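Local coordinates for protein EmGH1 (Erythrobacter marinus, PDB 5Z87) that probably hydrolyses beta-glucosidic bonds, as a bacterial glycoside hydrolase of family 3, at residues A140-Q145 with G451-P456; V578-R583 with F601-Q606. All blocks are in the same frame, centred on the assembly; numbering follows the deposited sequence.

Overall arrangement
Contacts 1 and 2 lie side by side, their centres about 11 Å apart, where the N-terminal TIM-barrel-like domain of this family 3 hydrolase meets its C-terminal alpha/beta domain. Contact 1 spans the two domains, whereas contact 2 lies wholly within the second. Segment 140-145 of contact 1 touches segment 601-606 of contact 2. Gln142 O lies 2.9 Å from Glu605 N, and Gln145 N lies 3.1 Å from Tyr602 O, both probable hydrogen bonds. Contact 1 lies beside the pocket: the side chain of Tyr452 comes within about 3 Å of a bound dithiothreitol, probably from the crystallisation liquor. In contact 2 the side chain of Arg583 is about 3 Å from a magnesium ion.

Contact 1: residues A140-Q145 with G451-P456; sequences ATQFPQ and GYSPKP
Gln142 and Pro454 make the close packing between the loops 140-145 and 451-456. The amide of Gln142 lies against the CD and CG side of the proline ring. OE1 is 3.1 Å from Pro454 CD, and the amide carbon CD is 3.2 Å from the same proline atom. The Gln142 chain is bent at chi2 (-47°), which turns NE2 toward Ala140 while the amide rests on Pro454. NE2 donates an almost straight bond to Ala140 O at 3.2 Å, with that oxygen in the amide plane, and another to Leu135 O. It approaches Ala140 from above the carbonyl plane. These two bonds fix the turn of the amide. OE1 instead faces carbon, including Ser453 CB at 3.7 Å, and this buried oxygen has no hydrogen-bond partner in the model. The two loops run antiparallel and join the N-terminal domain, of the TIM-barrel clan, to the C-terminal domain of family 3. The Gly451 end is looser; Gly451 is partly exposed, as is Pro454, though Gln145 is buried. Here one bent hydrogen bond links the loops, from Gln145 NE2 to Gly451 O at 3.2 Å with an angle of 142° at the hydrogen. Glu194 also accepts from Gln145 NE2 and Gly451 N, while His133 NE2 bonds to Gly451 O. Tyr452 takes little part, as its ring leads away toward the pocket that holds a dithiothreitol, where OH bonds to Glu541.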
loop_
_atom_site.group_PDB
_atom_site.type_symbol
_atom_site.label_atom_id
_atom_site.label_comp_id
_atom_site.label_asym_id
_atom_site.label_seq_id
_atom_site.Cartn_x
_atom_site.Cartn_y
_atom_site.Cartn_z
ATOM N N ALA A 140 -12.510 32.547 -17.164
ATOM C CA ALA A 140 -12.287 31.502 -18.164
ATOM C C ALA A 140 -13.307 30.367 -18.023
ATOM O O ALA A 140 -13.861 30.136 -16.944
ATOM C CB ALA A 140 -10.869 30.941 -18.055
ATOM N N THR A 141 -13.551 29.664 -19.136
ATOM C CA THR A 141 -14.493 28.546 -19.178
ATOM C C THR A 141 -14.010 27.381 -18.313
ATOM O O THR A 141 -12.902 26.871 -18.506
ATOM C CB THR A 141 -14.687 28.070 -20.612
ATOM O OG1 THR A 141 -14.764 29.199 -21.484
ATOM C CG2 THR A 141 -15.965 27.233 -20.737
ATOM N N GLN A 142 -14.861 26.940 -17.386
ATOM C CA GLN A 142 -14.547 25.858 -16.452
ATOM C C GLN A 142 -15.230 24.575 -16.913
ATOM O O GLN A 142 -16.423 24.371 -16.671
ATOM C CB GLN A 142 -14.981 26.234 -15.042
ATOM C CG GLN A 142 -14.155 27.357 -14.472
ATOM C CD GLN A 142 -12.670 27.126 -14.694
ATOM O OE1 GLN A 142 -12.063 26.287 -14.029
ATOM N NE2 GLN A 142 -12.075 27.874 -15.627
ATOM N N PHE A 143 -14.471 23.709 -17.569
ATOM C CA PHE A 143 -14.987 22.429 -18.022
ATOM C C PHE A 143 -15.138 21.458 -16.845
ATOM O O PHE A 143 -14.752 21.760 -15.706
ATOM C CB PHE A 143 -14.066 21.912 -19.117
ATOM C CG PHE A 143 -14.033 22.799 -20.324
ATOM C CD1 PHE A 143 -15.015 22.691 -21.304
ATOM C CD2 PHE A 143 -13.039 23.759 -20.475
ATOM C CE1 PHE A 143 -14.998 23.521 -22.427
ATOM C CE2 PHE A 143 -13.009 24.588 -21.597
ATOM C CZ PHE A 143 -13.986 24.471 -22.572
ATOM N N PRO A 144 -15.755 20.287 -17.055
ATOM C CA PRO A 144 -15.810 19.311 -15.959
ATOM C C PRO A 144 -14.395 18.932 -15.536
ATOM O O PRO A 144 -13.459 18.953 -16.336
ATOM C CB PRO A 144 -16.559 18.119 -16.569
ATOM C CG PRO A 144 -17.333 18.688 -17.713
ATOM C CD PRO A 144 -16.476 19.800 -18.247
ATOM N N GLN A 145 -14.246 18.609 -14.258
ATOM C CA GLN A 145 -12.956 18.203 -13.722
ATOM C C GLN A 145 -12.398 17.011 -14.506
ATOM O O GLN A 145 -13.115 16.316 -15.231
ATOM C CB GLN A 145 -13.099 17.886 -12.232
ATOM C CG GLN A 145 -11.806 17.550 -11.492
ATOM C CD GLN A 145 -10.747 18.642 -11.613
ATOM O OE1 GLN A 145 -10.178 18.869 -12.687
ATOM N NE2 GLN A 145 -10.458 19.298 -10.501
ATOM N N GLY A 451 -10.648 21.374 -7.647
ATOM C CA GLY A 451 -9.364 22.031 -7.518
ATOM C C GLY A 451 -8.918 22.657 -8.826
ATOM O O GLY A 451 -9.365 22.290 -9.916
ATOM N N TYR A 452 -8.050 23.654 -8.701
ATOM C CA TYR A 452 -7.460 24.305 -9.867
ATOM C C TYR A 452 -8.528 25.015 -10.707
ATOM O O TYR A 452 -8.539 24.938 -11.934
ATOM C CB TYR A 452 -6.639 23.290 -10.678
ATOM C CG TYR A 452 -5.316 23.046 -9.979
ATOM C CD1 TYR A 452 -5.180 22.063 -9.000
ATOM C CD2 TYR A 452 -4.223 23.854 -10.245
ATOM C CE1 TYR A 452 -3.975 21.887 -8.337
ATOM C CE2 TYR A 452 -3.026 23.683 -9.600
ATOM C CZ TYR A 452 -2.901 22.708 -8.648
ATOM O OH TYR A 452 -1.697 22.591 -8.008
ATOM N N SER A 453 -9.435 25.718 -10.028
ATOM C CA SER A 453 -10.505 26.507 -10.620
ATOM C C SER A 453 -10.450 27.929 -10.077
ATOM O O SER A 453 -10.036 28.144 -8.932
ATOM C CB SER A 453 -11.894 25.910 -10.320
ATOM O OG SER A 453 -11.980 24.545 -10.683
ATOM N N PRO A 454 -10.872 28.914 -10.872
ATOM C CA PRO A 454 -10.884 30.304 -10.389
ATOM C C PRO A 454 -11.959 30.522 -9.332
ATOM O O PRO A 454 -13.099 30.073 -9.476
ATOM C CB PRO A 454 -11.185 31.125 -11.652
ATOM C CG PRO A 454 -11.370 30.148 -12.776
ATOM C CD PRO A 454 -11.507 28.778 -12.186
ATOM N N LYS A 455 -11.589 31.229 -8.270
ATOM C CA LYS A 455 -12.488 31.540 -7.174
ATOM C C LYS A 455 -12.908 33.010 -7.205
ATOM O O LYS A 455 -12.071 33.891 -7.432
ATOM C CB LYS A 455 -11.841 31.228 -5.823
ATOM C CG LYS A 455 -11.720 29.737 -5.539
ATOM C CD LYS A 455 -10.702 29.489 -4.454
ATOM C CE LYS A 455 -10.753 28.056 -3.949
ATOM N NZ LYS A 455 -9.541 27.718 -3.135
ATOM N N PRO A 456 -14.196 33.311 -6.960
ATOM C CA PRO A 456 -15.224 32.317 -6.614
ATOM C C PRO A 456 -15.744 31.567 -7.833
ATOM O O PRO A 456 -15.717 32.118 -8.936
ATOM C CB PRO A 456 -16.330 33.164 -5.983
ATOM C CG PRO A 456 -16.191 34.497 -6.645
ATOM C CD PRO A 456 -14.723 34.688 -6.948
#

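Contact 2: residues V578-R583 with F601-Q606; sequences VLIHGR and FYPGEQ
Phe601 and Tyr602 pack on the end of strand 574-580, around His581, in a buried contact within the mixed sheet of the C-terminal domain. Segment 578-583 leaves strand 574-580, and segment 601-606 follows the parallel strand 596-601. A backbone hydrogen bond runs from His581 N to Phe601 O at 2.8 Å. The Tyr602 ring lies flat on the backbone that follows the strand. His581 O sits over the ring centre, 3.3 Å above its plane, and Tyr602 CZ is 3.2 Å from Gly582 N. A side chain on Gly582 would be tight against this ring. At the ring edge, Ile580 CG2 meets Tyr602 CD1 at 3.8 Å. Replacing Tyr602 by an alanine is likely to uncover the peptide between His581 and Gly582 and leave Ile580 CG2 without its aromatic neighbour. The His581 and Phe601 rings meet obliquely, with planes at 36° and His581 CE1 3.4 Å from Phe601 CE1. Phe601 CA lies over a face of the imidazole in a CH-pi contact. The His581 side chain stands between its backbone N and carbonyl carbon (chi1 57°), which brings the ring back to Phe601. Its ND1 donates to Arg583 O at 2.7 Å, in the ring plane, and NE2 bonds to Asp599 OD1. With both nitrogens engaged, the imidazole is fixed in rotation, and the nearby carboxylate would probably favour a protonated ring.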
loop_
_atom_site.group_PDB
_atom_site.type_symbol
_atom_site.label_atom_id
_atom_site.label_comp_id
_atom_site.label_asym_id
_atom_site.label_seq_id
_atom_site.Cartn_x
_atom_site.Cartn_y
_atom_site.Cartn_z
ATOM N N VAL A 578 -27.780 12.561 -6.646
ATOM C CA VAL A 578 -26.741 13.045 -7.557
ATOM C C VAL A 578 -25.468 13.266 -6.739
ATOM O O VAL A 578 -25.472 14.038 -5.770
ATOM C CB VAL A 578 -27.162 14.345 -8.263
ATOM C CG1 VAL A 578 -26.143 14.722 -9.346
ATOM C CG2 VAL A 578 -28.538 14.195 -8.871
ATOM N N LEU A 579 -24.379 12.606 -7.127
ATOM C CA LEU A 579 -23.122 12.723 -6.392
ATOM C C LEU A 579 -22.225 13.776 -7.043
ATOM O O LEU A 579 -21.931 13.709 -8.244
ATOM C CB LEU A 579 -22.398 11.377 -6.318
ATOM C CG LEU A 579 -23.088 10.270 -5.522
ATOM C CD1 LEU A 579 -22.385 8.959 -5.725
ATOM C CD2 LEU A 579 -23.116 10.608 -4.063
ATOM N N ILE A 580 -21.784 14.734 -6.235
ATOM C CA ILE A 580 -20.903 15.813 -6.654
ATOM C C ILE A 580 -19.745 15.824 -5.674
ATOM O O ILE A 580 -19.967 15.906 -4.458
ATOM C CB ILE A 580 -21.636 17.172 -6.677
ATOM C CG1 ILE A 580 -22.790 17.113 -7.686
ATOM C CG2 ILE A 580 -20.677 18.329 -7.004
ATOM C CD1 ILE A 580 -23.803 18.258 -7.544
ATOM N N HIS A 581 -18.518 15.723 -6.193
ATOM C CA HIS A 581 -17.357 15.347 -5.375
ATOM C C HIS A 581 -16.089 15.310 -6.229
ATOM O O HIS A 581 -16.147 15.212 -7.459
ATOM C CB HIS A 581 -17.560 13.968 -4.735
ATOM C CG HIS A 581 -17.832 12.886 -5.736
ATOM N ND1 HIS A 581 -16.919 11.892 -6.031
ATOM C CD2 HIS A 581 -18.911 12.645 -6.520
ATOM C CE1 HIS A 581 -17.430 11.079 -6.939
ATOM N NE2 HIS A 581 -18.633 11.520 -7.263
ATOM N N GLY A 582 -14.939 15.353 -5.549
ATOM C CA GLY A 582 -13.648 15.202 -6.202
ATOM C C GLY A 582 -13.151 13.768 -6.344
ATOM O O GLY A 582 -13.231 13.186 -7.427
ATOM N N ARG A 583 -12.631 13.190 -5.269
ATOM C CA ARG A 583 -12.123 11.814 -5.314
ATOM C C ARG A 583 -13.245 10.810 -5.579
ATOM O O ARG A 583 -14.416 11.078 -5.294
ATOM C CB ARG A 583 -11.454 11.457 -3.996
ATOM C CG ARG A 583 -12.431 11.532 -2.826
ATOM C CD ARG A 583 -11.904 10.835 -1.584
ATOM N NE ARG A 583 -10.579 11.325 -1.209
ATOM C CZ ARG A 583 -10.368 12.458 -0.549
ATOM N NH1 ARG A 583 -11.403 13.216 -0.187
ATOM N NH2 ARG A 583 -9.126 12.824 -0.243
ATOM N N PHE A 601 -19.221 13.608 -10.373
ATOM C CA PHE A 601 -17.921 14.103 -9.958
ATOM C C PHE A 601 -17.992 15.624 -9.799
ATOM O O PHE A 601 -18.720 16.114 -8.927
ATOM C CB PHE A 601 -16.854 13.599 -10.944
ATOM C CG PHE A 601 -16.425 12.170 -10.653
ATOM C CD1 PHE A 601 -15.477 11.905 -9.666
ATOM C CD2 PHE A 601 -17.027 11.098 -11.295
ATOM C CE1 PHE A 601 -15.098 10.603 -9.368
ATOM C CE2 PHE A 601 -16.663 9.787 -11.000
ATOM C CZ PHE A 601 -15.686 9.537 -10.038
ATOM N N TYR A 602 -17.257 16.384 -10.600
ATOM C CA TYR A 602 -17.461 17.833 -10.664
ATOM C C TYR A 602 -17.827 18.126 -12.102
ATOM O O TYR A 602 -16.974 17.962 -12.990
ATOM C CB TYR A 602 -16.228 18.622 -10.238
ATOM C CG TYR A 602 -15.941 18.570 -8.754
ATOM C CD1 TYR A 602 -16.964 18.678 -7.821
ATOM C CD2 TYR A 602 -14.646 18.391 -8.282
ATOM C CE1 TYR A 602 -16.704 18.639 -6.458
ATOM C CE2 TYR A 602 -14.375 18.366 -6.931
ATOM C CZ TYR A 602 -15.412 18.482 -6.017
ATOM O OH TYR A 602 -15.155 18.446 -4.661
ATOM N N PRO A 603 -19.077 18.493 -12.394
ATOM C CA PRO A 603 -19.541 18.481 -13.787
ATOM C C PRO A 603 -19.323 19.792 -14.542
ATOM O O PRO A 603 -19.879 19.986 -15.628
ATOM C CB PRO A 603 -21.030 18.146 -13.635
ATOM C CG PRO A 603 -21.393 18.731 -12.326
ATOM C CD PRO A 603 -20.187 18.661 -11.442
ATOM N N GLY A 604 -18.488 20.680 -14.023
ATOM C CA GLY A 604 -18.155 21.871 -14.779
ATOM C C GLY A 604 -19.210 22.954 -14.635
ATOM O O GLY A 604 -20.167 22.836 -13.874
ATOM N N GLU A 605 -19.029 24.041 -15.396
ATOM C CA GLU A 605 -19.819 25.236 -15.126
ATOM C C GLU A 605 -21.225 25.158 -15.712
ATOM O O GLU A 605 -22.118 25.868 -15.244
ATOM C CB GLU A 605 -19.083 26.479 -15.631
ATOM C CG GLU A 605 -18.850 26.509 -17.121
ATOM C CD GLU A 605 -18.564 27.914 -17.621
ATOM O OE1 GLU A 605 -17.475 28.458 -17.311
ATOM O OE2 GLU A 605 -19.442 28.483 -18.305
ATOM N N GLN A 606 -21.444 24.300 -16.699
ATOM C CA GLN A 606 -22.774 24.019 -17.215
ATOM C C GLN A 606 -23.382 22.756 -16.599
ATOM O O GLN A 606 -24.371 22.234 -17.120
ATOM C CB GLN A 606 -22.726 23.900 -18.742
ATOM C CG GLN A 606 -22.339 25.203 -19.444
ATOM C CD GLN A 606 -23.211 26.393 -19.028
ATOM O OE1 GLN A 606 -24.436 26.339 -19.129
ATOM N NE2 GLN A 606 -22.576 27.472 -18.555
#